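Local coordinates for alpha-galactosidase (Lactobacillus brevis, PDB 3MI6), which probably hydrolyses terminal, non-reducing alpha-D-galactose residues from alpha-D-galactosides, as a member of glycoside hydrolase family 36, at residues P155-I160 / Y316-V321; I297-S302 / N306-Q311. All blocks are in the same frame, centred on the assembly; numbering follows the deposited sequence.

Interaction 1: P155-I160 / Y316-V321; sequences PHQDVI and YQQHLV
Gln157 meets both Gln318 and His319, and the three polar ends come together with no direct bond joining them. Between the two amides the meeting is one of donors: Gln157 NE2 lies 3.5 Å from Gln318 NE2, with the amide planes 75° apart. Each amide finds its partner on the nearby loop instead, Gln157 NE2 on Asp129 OD2 and Gln318 OE1 on Thr127 OG1.

Against the imidazole the contact is plain van der Waals. Gln157 OE1 comes in obliquely, 4.0 Å from His319 CD2, and the chain bend at chi2 (83°) helps turn the amide toward this ring. Gln318 CG, from the same segment, lies over one face of this ring, offset toward its rim.

Charge enters through Asp129, whose OD2 takes bonds from both Gln157 NE2 and His319 NE2 and so bridges the segments. With His319 ND1 also bonded to Phe124 O, both ring nitrogens face acceptors, which would probably stabilise a protonated imidazole.

Only 86 Å² is buried here. The arrangement joins a beta-hairpin turn, between strands 146-154 and 159-167 of the N-terminal sheet domain, to the C-terminal part of helix 305-319, which precedes the barrel of this family 36 enzyme.

Interaction 2: I297-S302 / N306-Q311; sequences ILSYTS and NQLSQQ
Gln311 NE2 is held by two acceptors of the strand, Ser299 OG and Tyr300 O, each 3.1 Å away. Both lie close to the amide plane, so one NH2 group serves them together. The bond to Ser299 OG is the straighter, at 155° against 144° for the other, whose donor sits above the carbonyl plane of Tyr300. Gln311 CG stands between its backbone N and carbonyl carbon (chi1 64°), and from there the extended chain reaches across to the strand.

The other end of the amide uses water: water 1 donates to Gln311 OE1 at 2.7 Å and also bonds Thr301 OG1 at 3.0 Å. Thr301 OG1 has a further partner in Ala303 N, just beyond the strand.

Alongside this polar cluster the contact is van der Waals packing. Its carbon-to-carbon part is Thr301 CG2 against Leu308 CB at 3.9 Å, while Leu308 CD1 lies 3.8 Å from Ser299 OG. The methylene CG of Gln307 rests beside Thr301 OG1. With an alanine in place of Gln311, Tyr300 O and Ser299 OG would probably be left without this shared donor, and water 1 without one of its supports.

One buried side chain thus spends its donor group on strand atoms and its acceptor on a water, so strand 290-301 and helix 305-319 are joined by directional bonds as well as by the Leu308 and Thr301 packing.

In the fold
Interactions 1 and 2 sit on the same helix, 305-319, with centres about 10 Å apart: 306-311 lies in its earlier part, 316-321 runs through its last turn and beyond. On the sheet side, strands 159-167 and 290-301 are neighbours, and Ile160 O to Leu298 N, at 2.9 Å, is a probable hydrogen bond between them. The hairpin turn also reaches interaction 2 directly, Gln157 O lying 3.4 Å from Gln311 CG. Three residues separate the segments of interaction 2, whereas 155 lie between those of interaction 1, which ties a distant turn to the same helix. Both contacts lie where the N-terminal sheet domain adjoins this helix, away from the predicted catalytic residues Asp479 and Asp549.

Interaction 1: P155-I160 / Y316-V321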
# COMPACT_ATOMS: atom_id res chain seq x y z
N PRO D 155 -0.52 29.44 -24.77
CA PRO D 155 -1.74 29.39 -23.96
C PRO D 155 -2.70 28.27 -24.33
O PRO D 155 -3.34 27.72 -23.43
CB PRO D 155 -2.39 30.74 -24.25
CG PRO D 155 -1.77 31.19 -25.55
CD PRO D 155 -0.38 30.72 -25.47
N HIS D 156 -2.81 27.93 -25.61
CA HIS D 156 -3.89 27.01 -26.01
C HIS D 156 -3.61 25.50 -25.80
O HIS D 156 -4.51 24.67 -25.94
CB HIS D 156 -4.38 27.32 -27.44
CG HIS D 156 -4.76 28.75 -27.64
ND1 HIS D 156 -5.66 29.40 -26.83
CD2 HIS D 156 -4.34 29.67 -28.55
CE1 HIS D 156 -5.78 30.66 -27.22
NE2 HIS D 156 -4.99 30.84 -28.26
N GLN D 157 -2.38 25.15 -25.45
CA GLN D 157 -2.06 23.78 -25.13
C GLN D 157 -1.56 23.74 -23.69
O GLN D 157 -1.05 22.73 -23.22
CB GLN D 157 -1.02 23.22 -26.09
CG GLN D 157 -1.42 23.24 -27.55
CD GLN D 157 -1.18 24.58 -28.22
OE1 GLN D 157 -0.32 25.35 -27.79
NE2 GLN D 157 -1.94 24.86 -29.28
N ASP D 158 -1.70 24.85 -22.99
CA ASP D 158 -1.30 24.90 -21.59
C ASP D 158 0.19 24.61 -21.35
O ASP D 158 0.60 24.26 -20.25
CB ASP D 158 -2.21 23.99 -20.75
CG ASP D 158 -3.58 24.64 -20.45
OD1 ASP D 158 -3.63 25.89 -20.32
OD2 ASP D 158 -4.60 23.92 -20.32
N VAL D 159 0.99 24.81 -22.40
CA VAL D 159 2.44 24.62 -22.36
C VAL D 159 3.22 25.92 -22.11
O VAL D 159 2.97 26.93 -22.76
CB VAL D 159 2.95 24.10 -23.71
CG1 VAL D 159 4.47 24.20 -23.79
CG2 VAL D 159 2.47 22.68 -23.95
N ILE D 160 4.17 25.87 -21.20
CA ILE D 160 5.16 26.93 -21.04
C ILE D 160 6.50 26.30 -21.38
O ILE D 160 6.81 25.25 -20.85
CB ILE D 160 5.21 27.40 -19.59
CG1 ILE D 160 3.97 28.24 -19.27
CG2 ILE D 160 6.48 28.19 -19.33
CD1 ILE D 160 3.67 28.40 -17.80
N TYR D 316 3.12 19.60 -29.54
CA TYR D 316 4.24 19.09 -30.34
C TYR D 316 3.92 19.11 -31.83
O TYR D 316 4.79 19.39 -32.65
CB TYR D 316 4.68 17.68 -29.92
CG TYR D 316 5.13 17.52 -28.48
CD1 TYR D 316 5.96 18.45 -27.87
CD2 TYR D 316 4.75 16.39 -27.74
CE1 TYR D 316 6.37 18.29 -26.55
CE2 TYR D 316 5.15 16.22 -26.43
CZ TYR D 316 5.96 17.17 -25.83
OH TYR D 316 6.36 17.01 -24.52
N GLN D 317 2.67 18.81 -32.17
CA GLN D 317 2.27 18.66 -33.56
C GLN D 317 2.20 20.01 -34.26
O GLN D 317 2.38 20.10 -35.47
CB GLN D 317 0.91 17.96 -33.65
CG GLN D 317 0.42 17.75 -35.09
CD GLN D 317 -1.02 17.23 -35.16
OE1 GLN D 317 -1.98 17.98 -34.93
NE2 GLN D 317 -1.17 15.95 -35.49
N GLN D 318 1.91 21.06 -33.50
CA GLN D 318 1.77 22.38 -34.09
C GLN D 318 3.06 23.20 -33.98
O GLN D 318 3.32 24.06 -34.83
CB GLN D 318 0.61 23.13 -33.45
CG GLN D 318 0.35 24.50 -34.06
CD GLN D 318 -0.91 25.18 -33.53
OE1 GLN D 318 -1.18 26.34 -33.84
NE2 GLN D 318 -1.67 24.44 -32.71
N HIS D 319 3.87 22.91 -32.97
CA HIS D 319 4.96 23.81 -32.59
C HIS D 319 6.33 23.16 -32.36
O HIS D 319 7.20 23.76 -31.73
CB HIS D 319 4.58 24.57 -31.33
CG HIS D 319 3.36 25.43 -31.48
ND1 HIS D 319 3.33 26.52 -32.32
CD2 HIS D 319 2.16 25.37 -30.87
CE1 HIS D 319 2.14 27.09 -32.22
NE2 HIS D 319 1.41 26.42 -31.35
N LEU D 320 6.53 21.94 -32.87
CA LEU D 320 7.82 21.27 -32.69
C LEU D 320 8.16 20.37 -33.86
O LEU D 320 9.26 20.41 -34.38
CB LEU D 320 7.86 20.48 -31.37
CG LEU D 320 9.14 19.66 -31.14
CD1 LEU D 320 10.32 20.57 -30.87
CD2 LEU D 320 9.00 18.67 -29.99
N VAL D 321 7.21 19.55 -34.28
CA VAL D 321 7.52 18.56 -35.30
C VAL D 321 7.83 19.32 -36.61
O VAL D 321 7.30 20.39 -36.88
CB VAL D 321 6.49 17.38 -35.27
CG1 VAL D 321 6.71 16.42 -36.42
CG2 VAL D 321 6.60 16.65 -33.96

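Interaction 2: I297-S302 / N306-Q311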
# COMPACT_ATOMS: atom_id res chain seq x y z
N ILE D 297 10.19 21.59 -21.91
CA ILE D 297 8.72 21.70 -22.00
C ILE D 297 8.06 21.47 -20.64
O ILE D 297 8.29 20.45 -20.01
CB ILE D 297 8.09 20.66 -22.97
CG1 ILE D 297 8.84 20.59 -24.31
CG2 ILE D 297 6.63 20.98 -23.20
CD1 ILE D 297 8.93 21.89 -25.05
N LEU D 298 7.25 22.42 -20.19
CA LEU D 298 6.50 22.30 -18.94
C LEU D 298 4.99 22.37 -19.17
O LEU D 298 4.51 23.01 -20.12
CB LEU D 298 6.90 23.40 -17.97
CG LEU D 298 7.88 23.02 -16.86
CD1 LEU D 298 9.21 22.61 -17.47
CD2 LEU D 298 8.10 24.18 -15.90
N SER D 299 4.23 21.72 -18.30
CA SER D 299 2.78 21.62 -18.48
C SER D 299 2.07 21.13 -17.22
O SER D 299 2.63 20.38 -16.41
CB SER D 299 2.46 20.70 -19.65
OG SER D 299 1.18 20.98 -20.16
N TYR D 300 0.84 21.58 -17.06
CA TYR D 300 0.02 21.18 -15.94
C TYR D 300 -1.41 21.01 -16.41
O TYR D 300 -1.82 21.58 -17.42
CB TYR D 300 0.08 22.21 -14.82
CG TYR D 300 -0.97 21.96 -13.74
CD1 TYR D 300 -2.29 22.38 -13.92
CD2 TYR D 300 -0.64 21.32 -12.55
CE1 TYR D 300 -3.25 22.15 -12.97
CE2 TYR D 300 -1.60 21.10 -11.57
CZ TYR D 300 -2.91 21.52 -11.79
OH TYR D 300 -3.87 21.29 -10.82
N THR D 301 -2.17 20.21 -15.67
CA THR D 301 -3.60 20.10 -15.86
C THR D 301 -4.22 19.55 -14.58
O THR D 301 -3.53 18.97 -13.75
CB THR D 301 -3.97 19.19 -17.04
OG1 THR D 301 -5.38 19.16 -17.17
CG2 THR D 301 -3.50 17.79 -16.79
N SER D 302 -5.52 19.74 -14.42
CA SER D 302 -6.23 19.19 -13.27
C SER D 302 -7.16 18.10 -13.77
O SER D 302 -7.89 17.46 -13.00
CB SER D 302 -7.06 20.28 -12.59
OG SER D 302 -6.23 21.33 -12.13
N ASN D 306 -4.49 11.69 -19.31
CA ASN D 306 -4.85 11.64 -20.72
C ASN D 306 -4.80 13.07 -21.25
O ASN D 306 -4.21 13.33 -22.32
CB ASN D 306 -6.24 11.05 -20.93
CG ASN D 306 -6.21 9.52 -21.16
OD1 ASN D 306 -5.38 8.98 -21.90
ND2 ASN D 306 -7.16 8.83 -20.54
N GLN D 307 -5.40 13.98 -20.48
CA GLN D 307 -5.47 15.39 -20.86
C GLN D 307 -4.07 15.96 -21.00
O GLN D 307 -3.77 16.65 -21.98
CB GLN D 307 -6.31 16.19 -19.87
CG GLN D 307 -6.36 17.70 -20.15
CD GLN D 307 -6.92 18.07 -21.53
OE1 GLN D 307 -6.38 18.96 -22.23
NE2 GLN D 307 -8.00 17.40 -21.94
N LEU D 308 -3.20 15.64 -20.05
CA LEU D 308 -1.81 16.07 -20.13
C LEU D 308 -1.13 15.56 -21.40
O LEU D 308 -0.45 16.32 -22.08
CB LEU D 308 -1.03 15.62 -18.90
CG LEU D 308 0.40 16.13 -18.84
CD1 LEU D 308 0.44 17.61 -18.51
CD2 LEU D 308 1.17 15.34 -17.81
N SER D 309 -1.29 14.29 -21.73
CA SER D 309 -0.63 13.81 -22.94
C SER D 309 -1.24 14.46 -24.17
O SER D 309 -0.55 14.82 -25.09
CB SER D 309 -0.73 12.29 -23.08
OG SER D 309 0.03 11.65 -22.08
N GLN D 310 -2.55 14.60 -24.16
CA GLN D 310 -3.25 15.12 -25.33
C GLN D 310 -2.80 16.54 -25.72
O GLN D 310 -2.48 16.78 -26.89
CB GLN D 310 -4.77 15.01 -25.14
CG GLN D 310 -5.21 13.57 -25.15
CD GLN D 310 -6.63 13.36 -24.64
OE1 GLN D 310 -7.18 12.26 -24.77
NE2 GLN D 310 -7.23 14.40 -24.05
N GLN D 311 -2.74 17.45 -24.75
CA GLN D 311 -2.37 18.84 -25.01
C GLN D 311 -0.91 18.91 -25.38
O GLN D 311 -0.57 19.44 -26.43
CB GLN D 311 -2.68 19.75 -23.82
CG GLN D 311 -1.90 19.47 -22.52
CD GLN D 311 -2.60 20.07 -21.30
OE1 GLN D 311 -3.83 20.18 -21.28
NE2 GLN D 311 -1.83 20.47 -20.30
O HOH W 1 -5.72 20.99 -19.50